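Local coordinates for dihydrodipicolinate synthase family protein (Sinorhizobium meliloti, PDB 4DNH) that is of unknown function but adopts a TIM-barrel fold and may be related to dihydrodipicolinate synthases, at residues A40-A45 / G326-A331. Residues are numbered along the deposited sequence; the frame is centred on the assembly and turned at random.
Sequences AAHVVA and GVVFLA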
ATOM      1  N   ALA A  40       1.088   0.714   3.621  1.00 44.18           N
ATOM      2  CA  ALA A  40       2.054   0.197   2.655  1.00 41.22           C
ATOM      3  C   ALA A  40       2.885   1.393   2.195  1.00 41.68           C
ATOM      4  O   ALA A  40       2.358   2.301   1.553  1.00 44.65           O
ATOM      5  CB  ALA A  40       1.347  -0.463   1.486  1.00 38.93           C
ATOM      6  N   ALA A  41       4.174   1.405   2.528  1.00 36.54           N
ATOM      7  CA  ALA A  41       4.945   2.627   2.411  1.00 35.92           C
ATOM      8  C   ALA A  41       5.742   2.707   1.113  1.00 37.07           C
ATOM      9  O   ALA A  41       6.274   1.702   0.624  1.00 38.82           O
ATOM     10  CB  ALA A  41       5.870   2.776   3.611  1.00 36.72           C
ATOM     11  N   HIS A  42       5.845   3.922   0.583  1.00 35.92           N
ATOM     12  CA  HIS A  42       6.508   4.183  -0.693  1.00 35.55           C
ATOM     13  C   HIS A  42       8.004   4.269  -0.511  1.00 36.20           C
ATOM     14  O   HIS A  42       8.500   4.299   0.624  1.00 34.92           O
ATOM     15  CB  HIS A  42       5.976   5.484  -1.291  1.00 34.59           C
ATOM     16  CG  HIS A  42       6.411   6.713  -0.541  1.00 35.44           C
ATOM     17  ND1 HIS A  42       5.813   7.117   0.589  1.00 37.49           N
ATOM     18  CD2 HIS A  42       7.436   7.625  -0.790  1.00 33.80           C
ATOM     19  CE1 HIS A  42       6.412   8.235   1.036  1.00 36.32           C
ATOM     20  NE2 HIS A  42       7.407   8.539   0.193  1.00 34.04           N
ATOM     21  N   VAL A  43       8.721   4.326  -1.634  1.00 35.55           N
ATOM     22  CA  VAL A  43      10.178   4.455  -1.662  1.00 34.66           C
ATOM     23  C   VAL A  43      10.627   5.812  -2.199  1.00 33.79           C
ATOM     24  O   VAL A  43      10.119   6.273  -3.214  1.00 36.12           O
ATOM     25  CB  VAL A  43      10.811   3.351  -2.538  1.00 35.05           C
ATOM     26  CG1 VAL A  43      12.311   3.594  -2.715  1.00 37.19           C
ATOM     27  CG2 VAL A  43      10.580   1.995  -1.902  1.00 33.14           C
ATOM     28  N   VAL A  44      11.585   6.444  -1.528  1.00 32.22           N
ATOM     29  CA  VAL A  44      12.206   7.659  -2.029  1.00 31.96           C
ATOM     30  C   VAL A  44      13.410   7.334  -2.926  1.00 35.20           C
ATOM     31  O   VAL A  44      14.409   6.731  -2.469  1.00 37.04           O
ATOM     32  CB  VAL A  44      12.651   8.589  -0.891  1.00 30.76           C
ATOM     33  CG1 VAL A  44      13.171   9.931  -1.439  1.00 29.20           C
ATOM     34  CG2 VAL A  44      11.486   8.802   0.060  1.00 30.54           C
ATOM     35  N   ALA A  45      13.326   7.744  -4.197  1.00 33.58           N
ATOM     36  CA  ALA A  45      14.467   7.591  -5.101  1.00 35.03           C
ATOM     37  C   ALA A  45      15.589   8.590  -4.808  1.00 33.14           C
ATOM     38  O   ALA A  45      15.365   9.658  -4.237  1.00 32.28           O
ATOM     39  CB  ALA A  45      14.026   7.693  -6.559  1.00 36.69           C
ATOM     40  N   GLY A 326       0.615   9.559  -7.240  1.00 32.82           N
ATOM     41  CA  GLY A 326      -0.134  10.480  -6.389  1.00 32.69           C
ATOM     42  C   GLY A 326       0.328  10.409  -4.937  1.00 33.69           C
ATOM     43  O   GLY A 326       0.316  11.403  -4.201  1.00 32.26           O
ATOM     44  N   VAL A 327       0.746   9.223  -4.515  1.00 34.12           N
ATOM     45  CA  VAL A 327       1.199   9.048  -3.138  1.00 34.58           C
ATOM     46  C   VAL A 327       2.508   9.824  -2.891  1.00 35.22           C
ATOM     47  O   VAL A 327       2.608  10.625  -1.960  1.00 36.31           O
ATOM     48  CB  VAL A 327       1.330   7.541  -2.822  1.00 34.36           C
ATOM     49  CG1 VAL A 327       2.154   7.315  -1.567  1.00 34.41           C
ATOM     50  CG2 VAL A 327      -0.068   6.931  -2.677  1.00 34.31           C
ATOM     51  N   VAL A 328       3.496   9.594  -3.755  1.00 33.69           N
ATOM     52  CA  VAL A 328       4.767  10.261  -3.668  1.00 33.13           C
ATOM     53  C   VAL A 328       4.620  11.764  -3.950  1.00 34.41           C
ATOM     54  O   VAL A 328       5.270  12.589  -3.303  1.00 35.33           O
ATOM     55  CB  VAL A 328       5.773   9.618  -4.622  1.00 32.98           C
ATOM     56  CG1 VAL A 328       7.099  10.363  -4.586  1.00 33.39           C
ATOM     57  CG2 VAL A 328       5.939   8.142  -4.289  1.00 32.19           C
ATOM     58  N   PHE A 329       3.748  12.142  -4.877  1.00 32.97           N
ATOM     59  CA  PHE A 329       3.502  13.577  -5.060  1.00 31.86           C
ATOM     60  C   PHE A 329       2.993  14.216  -3.774  1.00 33.60           C
ATOM     61  O   PHE A 329       3.377  15.329  -3.428  1.00 36.20           O
ATOM     62  CB  PHE A 329       2.520  13.843  -6.195  1.00 29.23           C
ATOM     63  CG  PHE A 329       2.373  15.303  -6.531  1.00 29.61           C
ATOM     64  CD1 PHE A 329       3.421  16.012  -7.110  1.00 29.15           C
ATOM     65  CD2 PHE A 329       1.189  15.969  -6.279  1.00 30.39           C
ATOM     66  CE1 PHE A 329       3.290  17.344  -7.438  1.00 29.26           C
ATOM     67  CE2 PHE A 329       1.049  17.307  -6.603  1.00 31.02           C
ATOM     68  CZ  PHE A 329       2.105  17.995  -7.184  1.00 30.57           C
ATOM     69  N   LEU A 330       2.126  13.511  -3.060  1.00 33.21           N
ATOM     70  CA  LEU A 330       1.621  14.049  -1.827  1.00 34.66           C
ATOM     71  C   LEU A 330       2.733  14.111  -0.755  1.00 37.16           C
ATOM     72  O   LEU A 330       2.854  15.117  -0.057  1.00 39.19           O
ATOM     73  CB  LEU A 330       0.361  13.310  -1.369  1.00 33.74           C
ATOM     74  CG  LEU A 330      -0.427  14.076  -0.288  1.00 36.38           C
ATOM     75  CD1 LEU A 330      -0.620  15.555  -0.632  1.00 37.46           C
ATOM     76  CD2 LEU A 330      -1.744  13.393   0.092  1.00 35.97           C
ATOM     77  N   ALA A 331       3.563  13.070  -0.653  1.00 36.84           N
ATOM     78  CA  ALA A 331       4.752  13.151   0.198  1.00 36.93           C
ATOM     79  C   ALA A 331       5.593  14.394  -0.108  1.00 37.88           C
ATOM     80  O   ALA A 331       6.055  15.061   0.817  1.00 40.23           O
ATOM     81  CB  ALA A 331       5.600  11.896   0.088  1.00 35.75           C
TER
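His42 reaches from the loop after strand 37-40 to one side of the helical segment 326-331, where Val327, Val328 and Ala331 receive it in a purely van der Waals contact. One methyl of Val328, CG2, lies 3.8 Å from His42 CD2 and 4.0 Å from His42 CB, against the CB-CG-CD2 side of the residue. One helical turn on from Val327, the CB of Ala331 meets the outer end of the imidazole, 3.8 Å from His42 NE2 and 3.9 Å from His42 CE1. Val327 adds a looser touch, its CG1 4.2 Å from His42 CB. All three methyls approach the ring obliquely. With CG set between the backbone N and the carbonyl carbon (chi1 70°), the imidazole is directed at the helix.

The polar atoms of this buried ring are satisfied elsewhere: ND1 hydrogen-bonds Asp280 OD2, and NE2 makes a weak hydrogen bond to Gln337 OE1. Replacing the imidazole by the methyl of an alanine would probably leave the Asp280 carboxylate without its mate and open a gap beside Val328 and Ala331.

Within the fold, segment 40-45 runs from the end of the first barrel strand toward helix 61-73, whose Phe67 ring also meets His42. The contact thus joins this strand-to-helix loop of the eight-stranded parallel barrel to helix 323-333, which packs through Val327 against the short helix 278-281.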